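Local coordinates for E3 SUMO-protein ligase SIZ1 (Saccharomyces cerevisiae, PDB 3I2D) that acts as a SUMO E3 ligase, promoting attachment of SUMO (Smt3) to septins and to PCNA, at residues Gln77-Glu82 with Phe198-Glu203. Sequence-based numbering, arbitrary orientation.
Sequences QRLIPE and FGYIVE
L79 and Y200 meet as a non-hydrogen-bonded pair between antiparallel strands of the PINIT domain, and their side chains show how an edge strand is fitted to its neighbour. The leucine extends with CG anti to its backbone N (chi1 173°), which brings L79 CD1 obliquely against the CE2 corner of the Y200 ring. L79 CD1 also lies at the edge of the F198 ring, near its plane, 3.9 Å from F198 CD2. The Y200 ring turns its edge to the R78 carbonyl, with R78 O lying in the ring plane, 3.5 Å from Y200 CD2. R78 O also accepts a hydrogen bond from I201 N at 2.8 Å, and a CA-H...O contact from Y200. Beyond it the pairing slips: Q77 and R78 both stand opposite I201 in a classic beta bulge, and I201 O receives Q77 N at 3.0 Å and R78 N at 3.2 Å, both in the carbonyl plane. From the bulge, the Q77 side chain reaches E203: Q77 NE2 to E203 OE1 is 2.9 Å but bent (129° at the hydrogen), hence weak, and the amide and carboxylate planes stand 79° apart; H117 is a second, weak partner of NE2. I201 and R78 lie on the face opposite L79 and Y200; the end of the I80 side chain crosses that of I201 at about a right angle, I80 CD1 to I201 CG1 4.1 Å, and helix 104-111 packs on I201 while its D106 forms a salt bridge with R78. Strand 74-90 is outermost in its four-stranded sheet, and here its hold is mainly backbone hydrogen bonding supplemented by apolar contact; the doubly used I201 carbonyl absorbs the extra residue of the bulge while giving both amides an acceptor.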
loop_
_atom_site.group_PDB
_atom_site.type_symbol
_atom_site.label_atom_id
_atom_site.label_comp_id
_atom_site.label_asym_id
_atom_site.label_seq_id
_atom_site.Cartn_x
_atom_site.Cartn_y
_atom_site.Cartn_z
ATOM N N GLN A 77 13.405 5.122 -2.072
ATOM C CA GLN A 77 14.205 6.336 -2.121
ATOM C C GLN A 77 15.571 6.152 -2.752
ATOM O O GLN A 77 15.898 6.828 -3.727
ATOM C CB GLN A 77 14.386 6.865 -0.710
ATOM C CG GLN A 77 14.028 8.311 -0.510
ATOM C CD GLN A 77 13.853 8.623 0.961
ATOM O OE1 GLN A 77 14.772 8.425 1.762
ATOM N NE2 GLN A 77 12.667 9.101 1.330
ATOM N N ARG A 78 16.369 5.246 -2.193
ATOM C CA ARG A 78 17.718 5.003 -2.703
ATOM C C ARG A 78 17.997 3.532 -2.894
ATOM O O ARG A 78 17.488 2.696 -2.154
ATOM C CB ARG A 78 18.761 5.528 -1.723
ATOM C CG ARG A 78 19.953 6.203 -2.359
ATOM C CD ARG A 78 19.721 7.704 -2.462
ATOM N NE ARG A 78 19.221 8.261 -1.203
ATOM C CZ ARG A 78 19.815 8.112 -0.017
ATOM N NH1 ARG A 78 20.946 7.420 0.091
ATOM N NH2 ARG A 78 19.270 8.656 1.068
ATOM N N LEU A 79 18.816 3.216 -3.885
ATOM C CA LEU A 79 19.201 1.834 -4.114
ATOM C C LEU A 79 20.595 1.641 -3.546
ATOM O O LEU A 79 21.493 2.416 -3.855
ATOM C CB LEU A 79 19.261 1.495 -5.609
ATOM C CG LEU A 79 19.847 0.080 -5.819
ATOM C CD1 LEU A 79 18.779 -0.871 -6.346
ATOM C CD2 LEU A 79 21.017 0.136 -6.774
ATOM N N ILE A 80 20.771 0.636 -2.697
ATOM C CA ILE A 80 22.094 0.321 -2.163
ATOM C C ILE A 80 22.627 -0.604 -3.265
ATOM O O ILE A 80 22.349 -1.804 -3.284
ATOM C CB ILE A 80 21.987 -0.405 -0.818
ATOM C CG1 ILE A 80 21.397 0.544 0.219
ATOM C CG2 ILE A 80 23.349 -0.861 -0.362
ATOM C CD1 ILE A 80 21.294 -0.071 1.581
ATOM N N PRO A 81 23.420 -0.037 -4.191
ATOM C CA PRO A 81 24.042 -0.665 -5.365
ATOM C C PRO A 81 24.625 -2.049 -5.175
ATOM O O PRO A 81 24.376 -2.949 -5.978
ATOM C CB PRO A 81 25.086 0.358 -5.782
ATOM C CG PRO A 81 25.549 0.874 -4.465
ATOM C CD PRO A 81 24.245 1.102 -3.740
ATOM N N GLU A 82 25.395 -2.218 -4.109
ATOM C CA GLU A 82 26.029 -3.490 -3.817
ATOM C C GLU A 82 25.032 -4.617 -3.504
ATOM O O GLU A 82 25.331 -5.787 -3.712
ATOM C CB GLU A 82 27.014 -3.296 -2.661
ATOM C CG GLU A 82 27.105 -1.846 -2.187
ATOM C CD GLU A 82 28.442 -1.512 -1.541
ATOM O OE1 GLU A 82 29.465 -1.515 -2.266
ATOM O OE2 GLU A 82 28.471 -1.249 -0.313
ATOM N N PHE A 198 16.845 -6.731 -4.952
ATOM C CA PHE A 198 17.345 -5.368 -4.865
ATOM C C PHE A 198 17.228 -4.887 -3.437
ATOM O O PHE A 198 16.286 -5.234 -2.735
ATOM C CB PHE A 198 16.533 -4.423 -5.729
ATOM C CG PHE A 198 16.544 -4.756 -7.179
ATOM C CD1 PHE A 198 15.749 -5.779 -7.677
ATOM C CD2 PHE A 198 17.330 -4.030 -8.058
ATOM C CE1 PHE A 198 15.736 -6.068 -9.036
ATOM C CE2 PHE A 198 17.325 -4.309 -9.412
ATOM C CZ PHE A 198 16.529 -5.327 -9.906
ATOM N N GLY A 199 18.197 -4.089 -3.012
ATOM C CA GLY A 199 18.173 -3.540 -1.672
ATOM C C GLY A 199 17.852 -2.073 -1.833
ATOM O O GLY A 199 18.526 -1.369 -2.577
ATOM N N TYR A 200 16.804 -1.611 -1.171
ATOM C CA TYR A 200 16.409 -0.210 -1.268
ATOM C C TYR A 200 16.169 0.377 0.111
ATOM O O TYR A 200 15.643 -0.306 1.008
ATOM C CB TYR A 200 15.087 -0.045 -2.031
ATOM C CG TYR A 200 15.107 -0.304 -3.520
ATOM C CD1 TYR A 200 14.339 -1.326 -4.077
ATOM C CD2 TYR A 200 15.810 0.529 -4.386
ATOM C CE1 TYR A 200 14.260 -1.507 -5.463
ATOM C CE2 TYR A 200 15.736 0.356 -5.769
ATOM C CZ TYR A 200 14.958 -0.662 -6.298
ATOM O OH TYR A 200 14.869 -0.817 -7.664
ATOM N N ILE A 201 16.564 1.638 0.279
ATOM C CA ILE A 201 16.280 2.352 1.516
ATOM C C ILE A 201 14.935 2.955 1.121
ATOM O O ILE A 201 14.838 3.673 0.123
ATOM C CB ILE A 201 17.288 3.489 1.804
ATOM C CG1 ILE A 201 18.599 2.913 2.326
ATOM C CG2 ILE A 201 16.737 4.413 2.864
ATOM C CD1 ILE A 201 19.657 3.947 2.567
ATOM N N VAL A 202 13.891 2.625 1.865
ATOM C CA VAL A 202 12.570 3.143 1.553
ATOM C C VAL A 202 12.071 3.990 2.700
ATOM O O VAL A 202 12.512 3.845 3.848
ATOM C CB VAL A 202 11.541 2.001 1.314
ATOM C CG1 VAL A 202 12.057 1.029 0.231
ATOM C CG2 VAL A 202 11.274 1.264 2.623
ATOM N N GLU A 203 11.147 4.881 2.382
ATOM C CA GLU A 203 10.579 5.733 3.395
ATOM C C GLU A 203 9.208 5.210 3.783
ATOM O O GLU A 203 8.336 5.028 2.931
ATOM C CB GLU A 203 10.447 7.174 2.891
ATOM C CG GLU A 203 9.930 8.130 3.978
ATOM C CD GLU A 203 9.732 9.559 3.500
ATOM O OE1 GLU A 203 10.740 10.230 3.184
ATOM O OE2 GLU A 203 8.563 10.006 3.445
#